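Local coordinates for F5/8 type C domain protein (Clostridium perfringens, PDB 7JRM) that probably binds carbohydrate of mucin-type glycoproteins, as the CBM51-2 and INT portion of the Clostridium perfringens O-glycopeptidase ZmpB, at residues A[20-25]-A[75-80]; A[356-361]-A[376-381]; A[404-409]-A[447-452]. All blocks are in the same frame, centred on the assembly; numbering follows the deposited sequence.

Interaction 1. Residues A[20-25]-A[75-80]; sequences EKVDLM and RTIAVT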
ATOM      1  N   GLU A  20     -11.158  -9.712  -6.882  1.00 29.88           N
ATOM      2  CA  GLU A  20     -12.349  -9.353  -7.636  1.00 29.87           C
ATOM      3  C   GLU A  20     -13.445  -8.842  -6.709  1.00 34.45           C
ATOM      4  O   GLU A  20     -13.556  -9.258  -5.552  1.00 34.65           O
ATOM      5  CB  GLU A  20     -12.858 -10.552  -8.438  1.00 30.90           C
ATOM      6  CG  GLU A  20     -11.931 -10.972  -9.568  1.00 31.96           C
ATOM      7  CD  GLU A  20     -12.346 -12.282 -10.211  1.00 29.22           C
ATOM      8  OE1 GLU A  20     -12.740 -13.210  -9.474  1.00 25.87           O
ATOM      9  OE2 GLU A  20     -12.276 -12.382 -11.454  1.00 33.92           O
ATOM     10  N   LYS A  21     -14.256  -7.926  -7.234  1.00 36.82           N
ATOM     11  CA  LYS A  21     -15.378  -7.372  -6.486  1.00 36.23           C
ATOM     12  C   LYS A  21     -16.566  -8.320  -6.583  1.00 34.40           C
ATOM     13  O   LYS A  21     -17.052  -8.606  -7.683  1.00 32.90           O
ATOM     14  CB  LYS A  21     -15.744  -5.988  -7.020  1.00 35.23           C
ATOM     15  CG  LYS A  21     -16.869  -5.305  -6.259  1.00 27.38           C
ATOM     16  CD  LYS A  21     -16.483  -5.048  -4.812  1.00 35.71           C
ATOM     17  CE  LYS A  21     -17.357  -3.970  -4.191  1.00 38.28           C
ATOM     18  NZ  LYS A  21     -17.154  -3.872  -2.718  1.00 43.30           N
ATOM     19  N   VAL A  22     -17.033  -8.806  -5.437  1.00 36.65           N
ATOM     20  CA  VAL A  22     -18.105  -9.796  -5.405  1.00 36.50           C
ATOM     21  C   VAL A  22     -19.441  -9.090  -5.602  1.00 35.67           C
ATOM     22  O   VAL A  22     -19.813  -8.209  -4.820  1.00 35.08           O
ATOM     23  CB  VAL A  22     -18.086 -10.588  -4.091  1.00 33.92           C
ATOM     24  CG1 VAL A  22     -19.434 -11.255  -3.850  1.00 32.20           C
ATOM     25  CG2 VAL A  22     -16.972 -11.623  -4.112  1.00 30.62           C
ATOM     26  N   ASP A  23     -20.160  -9.474  -6.653  1.00 35.40           N
ATOM     27  CA  ASP A  23     -21.520  -9.007  -6.898  1.00 37.27           C
ATOM     28  C   ASP A  23     -22.473 -10.114  -6.466  1.00 32.27           C
ATOM     29  O   ASP A  23     -22.587 -11.144  -7.139  1.00 34.66           O
ATOM     30  CB  ASP A  23     -21.718  -8.644  -8.369  1.00 32.89           C
ATOM     31  CG  ASP A  23     -23.114  -8.125  -8.662  1.00 37.14           C
ATOM     32  OD1 ASP A  23     -23.803  -7.690  -7.715  1.00 37.78           O
ATOM     33  OD2 ASP A  23     -23.522  -8.150  -9.843  1.00 32.67           O
ATOM     34  N   LEU A  24     -23.155  -9.902  -5.337  1.00 32.80           N
ATOM     35  CA  LEU A  24     -24.032 -10.930  -4.786  1.00 32.97           C
ATOM     36  C   LEU A  24     -25.242 -11.205  -5.668  1.00 31.74           C
ATOM     37  O   LEU A  24     -25.900 -12.236  -5.490  1.00 31.60           O
ATOM     38  CB  LEU A  24     -24.495 -10.527  -3.386  1.00 29.72           C
ATOM     39  CG  LEU A  24     -23.438 -10.571  -2.283  1.00 36.44           C
ATOM     40  CD1 LEU A  24     -24.053 -10.178  -0.954  1.00 39.18           C
ATOM     41  CD2 LEU A  24     -22.806 -11.950  -2.195  1.00 30.85           C
ATOM     42  N   MET A  25     -25.550 -10.314  -6.607  1.00 32.64           N
ATOM     43  CA  MET A  25     -26.694 -10.472  -7.495  1.00 34.09           C
ATOM     44  C   MET A  25     -26.294 -10.933  -8.890  1.00 34.86           C
ATOM     45  O   MET A  25     -27.148 -10.990  -9.781  1.00 37.03           O
ATOM     46  CB  MET A  25     -27.474  -9.160  -7.580  1.00 33.56           C
ATOM     47  CG  MET A  25     -27.973  -8.651  -6.239  1.00 33.09           C
ATOM     48  SD  MET A  25     -29.346  -9.631  -5.611  1.00 43.73           S
ATOM     49  CE  MET A  25     -30.397  -9.679  -7.059  1.00 36.71           C
ATOM     50  N   ARG A  75     -27.882 -20.420  -3.818  1.00 26.91           N
ATOM     51  CA  ARG A  75     -26.652 -20.682  -4.552  1.00 27.09           C
ATOM     52  C   ARG A  75     -25.469 -20.305  -3.673  1.00 27.02           C
ATOM     53  O   ARG A  75     -25.591 -19.498  -2.747  1.00 25.13           O
ATOM     54  CB  ARG A  75     -26.612 -19.916  -5.883  1.00 26.70           C
ATOM     55  CG  ARG A  75     -26.731 -18.404  -5.749  1.00 27.26           C
ATOM     56  CD  ARG A  75     -25.367 -17.728  -5.797  1.00 20.95           C
ATOM     57  NE  ARG A  75     -25.467 -16.293  -6.041  1.00 28.89           N
ATOM     58  CZ  ARG A  75     -25.417 -15.734  -7.246  1.00 26.46           C
ATOM     59  NH1 ARG A  75     -25.271 -16.490  -8.325  1.00 29.37           N
ATOM     60  NH2 ARG A  75     -25.516 -14.418  -7.371  1.00 30.70           N
ATOM     61  N   THR A  76     -24.320 -20.899  -3.974  1.00 20.50           N
ATOM     62  CA  THR A  76     -23.097 -20.656  -3.226  1.00 21.89           C
ATOM     63  C   THR A  76     -22.153 -19.761  -4.020  1.00 19.20           C
ATOM     64  O   THR A  76     -22.124 -19.794  -5.251  1.00 20.19           O
ATOM     65  CB  THR A  76     -22.394 -21.971  -2.879  1.00 19.94           C
ATOM     66  OG1 THR A  76     -22.033 -22.656  -4.086  1.00 20.66           O
ATOM     67  CG2 THR A  76     -23.306 -22.860  -2.045  1.00 22.70           C
ATOM     68  N   ILE A  77     -21.379 -18.955  -3.295  1.00 22.50           N
ATOM     69  CA  ILE A  77     -20.398 -18.052  -3.886  1.00 21.67           C
ATOM     70  C   ILE A  77     -19.062 -18.300  -3.200  1.00 20.85           C
ATOM     71  O   ILE A  77     -18.928 -18.067  -1.993  1.00 20.37           O
ATOM     72  CB  ILE A  77     -20.809 -16.577  -3.754  1.00 24.06           C
ATOM     73  CG1 ILE A  77     -22.109 -16.315  -4.519  1.00 25.03           C
ATOM     74  CG2 ILE A  77     -19.697 -15.668  -4.254  1.00 19.64           C
ATOM     75  CD1 ILE A  77     -22.518 -14.859  -4.548  1.00 28.17           C
ATOM     76  N   ALA A  78     -18.080 -18.765  -3.964  1.00 22.49           N
ATOM     77  CA  ALA A  78     -16.764 -19.091  -3.436  1.00 21.59           C
ATOM     78  C   ALA A  78     -15.769 -17.987  -3.768  1.00 17.31           C
ATOM     79  O   ALA A  78     -15.756 -17.462  -4.885  1.00 21.04           O
ATOM     80  CB  ALA A  78     -16.267 -20.425  -3.997  1.00 17.66           C
ATOM     81  N   VAL A  79     -14.939 -17.639  -2.789  1.00 22.05           N
ATOM     82  CA  VAL A  79     -13.874 -16.654  -2.955  1.00 19.54           C
ATOM     83  C   VAL A  79     -12.556 -17.393  -2.773  1.00 19.32           C
ATOM     84  O   VAL A  79     -12.198 -17.769  -1.648  1.00 20.93           O
ATOM     85  CB  VAL A  79     -14.003 -15.490  -1.963  1.00 25.76           C
ATOM     86  CG1 VAL A  79     -12.853 -14.511  -2.141  1.00 23.00           C
ATOM     87  CG2 VAL A  79     -15.343 -14.789  -2.142  1.00 23.42           C
ATOM     88  N   THR A  80     -11.835 -17.603  -3.870  1.00 19.82           N
ATOM     89  CA  THR A  80     -10.663 -18.465  -3.894  1.00 19.37           C
ATOM     90  C   THR A  80      -9.415 -17.666  -4.249  1.00 20.01           C
ATOM     91  O   THR A  80      -9.478 -16.482  -4.591  1.00 17.59           O
ATOM     92  CB  THR A  80     -10.854 -19.616  -4.890  1.00 16.96           C
ATOM     93  OG1 THR A  80     -10.967 -19.086  -6.217  1.00 15.07           O
ATOM     94  CG2 THR A  80     -12.115 -20.400  -4.558  1.00 16.51           C
TER

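Interaction 2. Residues A[356-361]-A[376-381]; sequences NEVKDL and QEQFIA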
ATOM      1  N   ASN A 356      21.621  39.226  13.186  1.00 29.35           N
ATOM      2  CA  ASN A 356      21.576  38.644  14.516  1.00 27.67           C
ATOM      3  C   ASN A 356      22.985  38.194  14.915  1.00 30.40           C
ATOM      4  O   ASN A 356      23.979  38.607  14.307  1.00 29.22           O
ATOM      5  CB  ASN A 356      20.550  37.504  14.544  1.00 27.57           C
ATOM      6  CG  ASN A 356      19.150  37.989  14.872  1.00 25.77           C
ATOM      7  OD1 ASN A 356      18.639  37.749  15.966  1.00 24.89           O
ATOM      8  ND2 ASN A 356      18.524  38.676  13.924  1.00 24.04           N
ATOM      9  N   GLU A 357      23.082  37.350  15.940  1.00 25.99           N
ATOM     10  CA  GLU A 357      24.362  36.920  16.493  1.00 28.87           C
ATOM     11  C   GLU A 357      24.418  35.403  16.613  1.00 22.90           C
ATOM     12  O   GLU A 357      24.870  34.858  17.624  1.00 22.36           O
ATOM     13  CB  GLU A 357      24.615  37.576  17.848  1.00 26.71           C
ATOM     14  CG  GLU A 357      24.340  39.074  17.878  1.00 27.92           C
ATOM     15  CD  GLU A 357      24.331  39.644  19.283  1.00 36.21           C
ATOM     16  OE1 GLU A 357      25.060  39.112  20.146  1.00 36.89           O
ATOM     17  OE2 GLU A 357      23.596  40.625  19.524  1.00 40.23           O
ATOM     18  N   VAL A 358      23.973  34.697  15.576  1.00 24.26           N
ATOM     19  CA  VAL A 358      23.880  33.241  15.593  1.00 23.28           C
ATOM     20  C   VAL A 358      25.019  32.652  14.774  1.00 25.52           C
ATOM     21  O   VAL A 358      25.318  33.122  13.668  1.00 22.82           O
ATOM     22  CB  VAL A 358      22.514  32.768  15.061  1.00 20.39           C
ATOM     23  CG1 VAL A 358      22.426  31.250  15.081  1.00 17.40           C
ATOM     24  CG2 VAL A 358      21.387  33.382  15.875  1.00 24.12           C
ATOM     25  N   LYS A 359      25.655  31.613  15.318  1.00 23.55           N
ATOM     26  CA  LYS A 359      26.731  30.901  14.642  1.00 24.26           C
ATOM     27  C   LYS A 359      26.427  29.419  14.465  1.00 27.04           C
ATOM     28  O   LYS A 359      27.316  28.659  14.061  1.00 31.32           O
ATOM     29  CB  LYS A 359      28.045  31.070  15.412  1.00 29.14           C
ATOM     30  CG  LYS A 359      28.061  30.352  16.753  1.00 24.63           C
ATOM     31  CD  LYS A 359      29.443  30.365  17.381  1.00 30.83           C
ATOM     32  CE  LYS A 359      29.463  29.583  18.684  1.00 28.86           C
ATOM     33  NZ  LYS A 359      30.762  29.724  19.398  1.00 38.11           N
ATOM     34  N   ASP A 360      25.201  28.985  14.754  1.00 22.90           N
ATOM     35  CA  ASP A 360      24.859  27.566  14.724  1.00 26.53           C
ATOM     36  C   ASP A 360      23.396  27.434  14.325  1.00 23.07           C
ATOM     37  O   ASP A 360      22.507  27.779  15.108  1.00 20.16           O
ATOM     38  CB  ASP A 360      25.120  26.919  16.083  1.00 24.14           C
ATOM     39  CG  ASP A 360      25.007  25.408  16.045  1.00 25.95           C
ATOM     40  OD1 ASP A 360      25.115  24.779  17.119  1.00 27.67           O
ATOM     41  OD2 ASP A 360      24.812  24.848  14.947  1.00 25.38           O
ATOM     42  N   LEU A 361      23.150  26.933  13.115  1.00 23.22           N
ATOM     43  CA  LEU A 361      21.800  26.722  12.609  1.00 23.23           C
ATOM     44  C   LEU A 361      21.292  25.305  12.847  1.00 21.71           C
ATOM     45  O   LEU A 361      20.205  24.962  12.370  1.00 21.20           O
ATOM     46  CB  LEU A 361      21.737  27.038  11.113  1.00 25.04           C
ATOM     47  CG  LEU A 361      22.168  28.428  10.647  1.00 22.26           C
ATOM     48  CD1 LEU A 361      21.794  28.630   9.187  1.00 25.00           C
ATOM     49  CD2 LEU A 361      21.546  29.505  11.518  1.00 23.15           C
ATOM     50  N   GLN A 376      21.421  36.461   7.116  1.00 27.66           N
ATOM     51  CA  GLN A 376      22.582  37.090   6.506  1.00 32.27           C
ATOM     52  C   GLN A 376      23.171  38.155   7.422  1.00 31.19           C
ATOM     53  O   GLN A 376      22.460  38.801   8.198  1.00 31.18           O
ATOM     54  CB  GLN A 376      22.212  37.714   5.161  1.00 37.44           C
ATOM     55  CG  GLN A 376      21.855  36.706   4.083  1.00 39.29           C
ATOM     56  CD  GLN A 376      22.188  37.204   2.692  1.00 46.16           C
ATOM     57  OE1 GLN A 376      21.889  38.346   2.342  1.00 50.88           O
ATOM     58  NE2 GLN A 376      22.811  36.349   1.888  1.00 47.77           N
ATOM     59  N   GLU A 377      24.491  38.323   7.325  1.00 32.80           N
ATOM     60  CA  GLU A 377      25.229  39.379   8.019  1.00 32.49           C
ATOM     61  C   GLU A 377      25.068  39.271   9.537  1.00 29.79           C
ATOM     62  O   GLU A 377      24.626  40.200  10.216  1.00 32.90           O
ATOM     63  CB  GLU A 377      24.806  40.762   7.512  1.00 33.57           C
ATOM     64  CG  GLU A 377      25.283  41.069   6.103  1.00 36.33           C
ATOM     65  CD  GLU A 377      24.863  42.444   5.628  1.00 41.37           C
ATOM     66  OE1 GLU A 377      24.771  43.365   6.469  1.00 39.94           O
ATOM     67  OE2 GLU A 377      24.625  42.608   4.413  1.00 51.13           O
ATOM     68  N   GLN A 378      25.446  38.110  10.061  1.00 28.91           N
ATOM     69  CA  GLN A 378      25.499  37.916  11.499  1.00 29.97           C
ATOM     70  C   GLN A 378      26.782  38.520  12.067  1.00 29.57           C
ATOM     71  O   GLN A 378      27.740  38.805  11.345  1.00 30.99           O
ATOM     72  CB  GLN A 378      25.427  36.429  11.849  1.00 27.26           C
ATOM     73  CG  GLN A 378      24.299  35.679  11.162  1.00 30.75           C
ATOM     74  CD  GLN A 378      22.945  35.986  11.767  1.00 28.83           C
ATOM     75  OE1 GLN A 378      22.724  35.773  12.958  1.00 30.52           O
ATOM     76  NE2 GLN A 378      22.030  36.490  10.947  1.00 26.87           N
ATOM     77  N   PHE A 379      26.787  38.721  13.382  1.00 32.29           N
ATOM     78  CA  PHE A 379      27.989  39.145  14.094  1.00 34.08           C
ATOM     79  C   PHE A 379      28.002  38.454  15.449  1.00 27.89           C
ATOM     80  O   PHE A 379      27.153  38.737  16.298  1.00 27.88           O
ATOM     81  CB  PHE A 379      28.052  40.662  14.261  1.00 36.51           C
ATOM     82  CG  PHE A 379      29.198  41.118  15.113  1.00 33.00           C
ATOM     83  CD1 PHE A 379      30.499  41.038  14.644  1.00 35.32           C
ATOM     84  CD2 PHE A 379      28.981  41.602  16.393  1.00 34.22           C
ATOM     85  CE1 PHE A 379      31.559  41.447  15.428  1.00 31.20           C
ATOM     86  CE2 PHE A 379      30.037  42.013  17.181  1.00 34.52           C
ATOM     87  CZ  PHE A 379      31.329  41.934  16.698  1.00 30.52           C
ATOM     88  N   ILE A 380      28.966  37.565  15.653  1.00 26.54           N
ATOM     89  CA  ILE A 380      29.076  36.782  16.877  1.00 26.69           C
ATOM     90  C   ILE A 380      30.350  37.227  17.582  1.00 27.09           C
ATOM     91  O   ILE A 380      31.459  36.848  17.188  1.00 29.00           O
ATOM     92  CB  ILE A 380      29.083  35.277  16.595  1.00 27.79           C
ATOM     93  CG1 ILE A 380      27.939  34.909  15.645  1.00 30.83           C
ATOM     94  CG2 ILE A 380      28.973  34.493  17.893  1.00 25.03           C
ATOM     95  CD1 ILE A 380      28.392  34.580  14.237  1.00 31.16           C
ATOM     96  N   ALA A 381      30.198  38.039  18.624  1.00 28.05           N
ATOM     97  CA  ALA A 381      31.324  38.450  19.458  1.00 29.05           C
ATOM     98  C   ALA A 381      31.730  37.270  20.330  1.00 29.21           C
ATOM     99  O   ALA A 381      31.119  37.008  21.368  1.00 28.94           O
ATOM    100  CB  ALA A 381      30.952  39.663  20.301  1.00 31.02           C
TER
HETATM  101  O   HOH W   1      27.879  38.865  19.229  1.00 30.21           O

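Interaction 3. Residues A[404-409]-A[447-452]; sequences KNVAKT and FEDEGF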
ATOM      1  N   LYS A 404      27.356  21.494   8.765  1.00 34.25           N
ATOM      2  CA  LYS A 404      28.614  21.654   8.051  1.00 26.50           C
ATOM      3  C   LYS A 404      29.244  22.998   8.392  1.00 35.37           C
ATOM      4  O   LYS A 404      28.554  24.018   8.468  1.00 29.59           O
ATOM      5  CB  LYS A 404      28.392  21.548   6.539  1.00 33.61           C
ATOM      6  CG  LYS A 404      29.517  22.123   5.692  1.00 34.38           C
ATOM      7  CD  LYS A 404      29.430  21.639   4.254  1.00 36.28           C
ATOM      8  CE  LYS A 404      30.103  22.614   3.301  1.00 34.10           C
ATOM      9  NZ  LYS A 404      29.277  23.832   3.073  1.00 42.05           N
ATOM     10  N   ASN A 405      30.559  22.989   8.608  1.00 32.67           N
ATOM     11  CA  ASN A 405      31.292  24.224   8.852  1.00 30.90           C
ATOM     12  C   ASN A 405      31.360  25.040   7.567  1.00 33.14           C
ATOM     13  O   ASN A 405      31.876  24.567   6.548  1.00 31.76           O
ATOM     14  CB  ASN A 405      32.694  23.914   9.371  1.00 35.79           C
ATOM     15  CG  ASN A 405      33.436  25.156   9.828  1.00 37.66           C
ATOM     16  OD1 ASN A 405      32.874  26.252   9.869  1.00 34.83           O
ATOM     17  ND2 ASN A 405      34.706  24.991  10.178  1.00 39.82           N
ATOM     18  N   VAL A 406      30.838  26.262   7.612  1.00 27.11           N
ATOM     19  CA  VAL A 406      30.787  27.132   6.444  1.00 33.91           C
ATOM     20  C   VAL A 406      31.733  28.323   6.594  1.00 35.69           C
ATOM     21  O   VAL A 406      31.578  29.327   5.903  1.00 34.50           O
ATOM     22  CB  VAL A 406      29.350  27.595   6.157  1.00 35.79           C
ATOM     23  CG1 VAL A 406      28.479  26.408   5.770  1.00 34.66           C
ATOM     24  CG2 VAL A 406      28.771  28.315   7.365  1.00 31.44           C
ATOM     25  N   ALA A 407      32.713  28.226   7.490  1.00 35.36           N
ATOM     26  CA  ALA A 407      33.681  29.301   7.657  1.00 36.98           C
ATOM     27  C   ALA A 407      34.560  29.419   6.418  1.00 40.25           C
ATOM     28  O   ALA A 407      34.971  28.415   5.829  1.00 40.37           O
ATOM     29  CB  ALA A 407      34.539  29.057   8.898  1.00 38.91           C
ATOM     30  N   LYS A 408      34.851  30.659   6.022  1.00 41.32           N
ATOM     31  CA  LYS A 408      35.537  30.934   4.764  1.00 41.15           C
ATOM     32  C   LYS A 408      36.914  31.549   4.995  1.00 43.61           C
ATOM     33  O   LYS A 408      37.928  30.914   4.700  1.00 45.85           O
ATOM     34  CB  LYS A 408      34.674  31.840   3.883  1.00 38.67           C
ATOM     35  CG  LYS A 408      33.344  31.229   3.480  1.00 40.39           C
ATOM     36  CD  LYS A 408      33.534  29.853   2.862  1.00 41.58           C
ATOM     37  CE  LYS A 408      32.198  29.200   2.550  1.00 39.77           C
ATOM     38  NZ  LYS A 408      32.314  27.719   2.452  1.00 35.29           N
ATOM     39  N   THR A 409      36.981  32.775   5.510  1.00 45.05           N
ATOM     40  CA  THR A 409      38.224  33.530   5.578  1.00 43.24           C
ATOM     41  C   THR A 409      38.577  33.839   7.025  1.00 48.81           C
ATOM     42  O   THR A 409      37.747  34.366   7.774  1.00 45.02           O
ATOM     43  CB  THR A 409      38.115  34.830   4.774  1.00 48.82           C
ATOM     44  OG1 THR A 409      37.940  34.523   3.386  1.00 49.55           O
ATOM     45  CG2 THR A 409      39.368  35.674   4.946  1.00 51.41           C
ATOM     46  N   PHE A 447      32.345  33.920   7.109  1.00 31.65           N
ATOM     47  CA  PHE A 447      31.635  32.727   6.675  1.00 33.60           C
ATOM     48  C   PHE A 447      30.450  33.130   5.811  1.00 34.97           C
ATOM     49  O   PHE A 447      29.872  34.206   5.988  1.00 32.32           O
ATOM     50  CB  PHE A 447      31.177  31.871   7.867  1.00 33.54           C
ATOM     51  CG  PHE A 447      29.979  32.418   8.595  1.00 33.06           C
ATOM     52  CD1 PHE A 447      30.138  33.323   9.632  1.00 29.93           C
ATOM     53  CD2 PHE A 447      28.697  32.006   8.263  1.00 28.40           C
ATOM     54  CE1 PHE A 447      29.043  33.820  10.311  1.00 30.96           C
ATOM     55  CE2 PHE A 447      27.598  32.503   8.936  1.00 30.28           C
ATOM     56  CZ  PHE A 447      27.770  33.409   9.962  1.00 34.97           C
ATOM     57  N   GLU A 448      30.099  32.254   4.873  1.00 40.23           N
ATOM     58  CA  GLU A 448      28.972  32.493   3.985  1.00 36.79           C
ATOM     59  C   GLU A 448      28.399  31.159   3.529  1.00 37.57           C
ATOM     60  O   GLU A 448      29.122  30.170   3.385  1.00 40.55           O
ATOM     61  CB  GLU A 448      29.375  33.349   2.776  1.00 41.99           C
ATOM     62  CG  GLU A 448      30.241  32.631   1.752  1.00 43.44           C
ATOM     63  CD  GLU A 448      31.082  33.588   0.929  1.00 52.19           C
ATOM     64  OE1 GLU A 448      30.500  34.386   0.166  1.00 49.68           O
ATOM     65  OE2 GLU A 448      32.326  33.540   1.043  1.00 44.32           O
ATOM     66  N   ASP A 449      27.087  31.146   3.315  1.00 38.60           N
ATOM     67  CA  ASP A 449      26.373  29.967   2.840  1.00 37.10           C
ATOM     68  C   ASP A 449      25.052  30.437   2.245  1.00 42.44           C
ATOM     69  O   ASP A 449      24.781  31.638   2.161  1.00 43.40           O
ATOM     70  CB  ASP A 449      26.165  28.952   3.970  1.00 40.91           C
ATOM     71  CG  ASP A 449      25.915  27.545   3.456  1.00 41.65           C
ATOM     72  OD1 ASP A 449      26.589  27.135   2.487  1.00 40.50           O
ATOM     73  OD2 ASP A 449      25.045  26.850   4.021  1.00 34.41           O
ATOM     74  N   GLU A 450      24.227  29.477   1.826  1.00 44.83           N
ATOM     75  CA  GLU A 450      22.923  29.795   1.257  1.00 41.60           C
ATOM     76  C   GLU A 450      22.047  30.492   2.291  1.00 42.58           C
ATOM     77  O   GLU A 450      21.430  29.837   3.138  1.00 45.34           O
ATOM     78  CB  GLU A 450      22.238  28.529   0.737  1.00 44.09           C
ATOM     79  CG  GLU A 450      20.855  28.766   0.147  1.00 49.32           C
ATOM     80  CD  GLU A 450      20.815  29.956  -0.792  1.00 51.40           C
ATOM     81  OE1 GLU A 450      20.310  31.022  -0.382  1.00 51.20           O
ATOM     82  OE2 GLU A 450      21.287  29.825  -1.942  1.00 49.19           O
ATOM     83  N   GLY A 451      21.996  31.821   2.233  1.00 39.40           N
ATOM     84  CA  GLY A 451      21.207  32.603   3.158  1.00 37.73           C
ATOM     85  C   GLY A 451      21.798  32.764   4.541  1.00 35.04           C
ATOM     86  O   GLY A 451      21.153  33.376   5.402  1.00 31.21           O
ATOM     87  N   PHE A 452      22.999  32.243   4.786  1.00 33.10           N
ATOM     88  CA  PHE A 452      23.636  32.300   6.099  1.00 30.45           C
ATOM     89  C   PHE A 452      25.036  32.874   5.932  1.00 28.97           C
ATOM     90  O   PHE A 452      25.906  32.232   5.336  1.00 31.09           O
ATOM     91  CB  PHE A 452      23.684  30.915   6.746  1.00 28.85           C
ATOM     92  CG  PHE A 452      24.183  30.923   8.162  1.00 30.10           C
ATOM     93  CD1 PHE A 452      23.769  31.899   9.054  1.00 27.89           C
ATOM     94  CD2 PHE A 452      25.059  29.946   8.606  1.00 28.90           C
ATOM     95  CE1 PHE A 452      24.225  31.904  10.359  1.00 28.77           C
ATOM     96  CE2 PHE A 452      25.517  29.944   9.909  1.00 27.80           C
ATOM     97  CZ  PHE A 452      25.100  30.924  10.787  1.00 25.39           C
TER
HETATM   98  O   HOH W   2      29.765  26.762   1.846  1.00 36.38           O

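Interaction 1. Residues A[20-25]-A[75-80]
Leu24 and Ile77 meet methyl to methyl, CD2 of the leucine lying 3.8 Å from CD1 of the isoleucine, with the two side chains at about a right angle. This is core packing of the Ig-like domain: the loop 20-25, which follows strand 14-16, runs roughly antiparallel over the inward face of strand 70-79. The backbones stay well apart, with Leu24 CA 8.0 Å from Ile77 CA, so side chains fill the gap. Further along, Val22 CG2 touches CG2 of Val79 at 4.1 Å, and Val22 CG1 lies more loosely beside Ile77 CG2. Tyr16 of strand 14-16 and Phe49 add to the cover around Val22. The polar end of the contact belongs to Arg75. Its CG sits between the backbone N and the carbonyl carbon (chi1 58°), and a bend at chi2 sends the guanidinium up to the loop. There NH2 donates to Leu24 O, while NE is hydrogen-bonded to Tyr61 OH, NH1 to Glu12 O and NH2 also to Lys26 O. This set of partners fixes the rotation of a buried charged group. Tyr61 OH is bonded to Leu24 O as well, tying loop, arginine and strand 55-64 together. Leu24 O lies 2.9 Å from Arg75 NH2, within the guanidinium plane, but the nitrogen approaches from above the carbonyl plane, 60° out of it.

Interaction 2. Residues A[356-361]-A[376-381]
The carboxamide of Gln378 is edge-on to the backbone of Val358: OE1 takes the Val358 N-H on a lone pair, in the plane of the amide, at 3.1 Å between Val358 N and Gln378 OE1. At its other polar corner NE2 is hydrogen-bonded to Met353 O, so both ends of the amide are held and its flip is fixed. A bend at chi2 (-75°) folds the side chain back against Asn356, with Gln378 OE1 3.2 Å from Asn356 CB. The second flat group, the Phe379 ring, has Ala381 N over one face, offset toward the rim. Phe379 N donates to Asn356 O at 3.0 Å. Asn356 probably takes the place of the conserved asparagine of a leucine-rich repeat (LxxLxLxxN, with Met353 at the third leucine position): OD1 accepts from Val336 N, and ND2 is bonded to Leu333 O and Asp354 O, joining one turn of chain to the next. The bend at Glu377 then turns strand 378-381 alongside the loop. Ile380 CD1 presses against Val358 O at 3.4 Å and against Lys359 CB at 3.7 Å; that carbonyl oxygen is buried by the contact and has no polar partner. A water donates to both Glu357 OE1 and Phe379 O. Glu337 brings a carboxylate close to Glu357 OE1, which may raise the proton affinity of the pair.

Interaction 3. Residues A[404-409]-A[447-452]
A classic beta bulge, Lys408 and Thr409 both facing Leu446, directly follows the antiparallel, non-hydrogen-bonded pair of Ala407 with Phe447, whose CA atoms are only 4.1 Å apart. Strands 407-409 and 447-449 run 127° apart in direction, and the backbone bond next to the pair, Glu448 N to Val406 O, is weak. Val406 is wedged in the middle: CG1 lies 3.6 Å from Asp449 CG, the two side chains crossing at about a right angle, while CG2, placed between the backbone N and the carbonyl carbon (chi1 of CG1 -65°), reaches Phe447 CD2 at 3.8 Å. Phe447 in turn points an edge into the face of Phe452, CE2 standing over the ring centre, a tilted edge-to-face pair that spans the hairpin joining strands 440-449 and 452-461; these and strand 407-413 are successive antiparallel neighbours in one mixed sheet. Before the bulge, an Asx turn in which Asn405 OD1 accepts from Ala407 N shapes the entry to strand 407-413. The aliphatic part of Lys408 lies across Glu448, with CE 3.3 Å from Glu448 O. One water accepts from Lys408 NZ at 2.8 Å, weakly from Lys404 NZ, and donates to Asp449 OD1, whose partner oxygen OD2 is bonded to Asn400 ND2. Two lysines thus meet one carboxylate through water rather than directly, which probably favours the ionised form of Asp449.

Interactions 2 and 3 both reach one mixed sheet, their centres 11 Å apart, and they share a core: Leu361 CD1 packs on Phe452 CG at 3.5 Å, and Phe452 CZ lies 3.6 Å from Val358 O. Phe452 therefore joins the repeat-like loop to the hairpin, and Phe447 of interaction 3 also touches Ile380 of interaction 2. Interaction 1 belongs to a separate Ig-like domain near the other end of the elongated chain; its centre is 69 Å from that of interaction 2 and 66 Å from that of interaction 3, with nearest atoms about 50 Å away in both cases. None of the three includes a residue of the calcium site formed by Ser163, Val206, Asp208, Gly210 and Asp214.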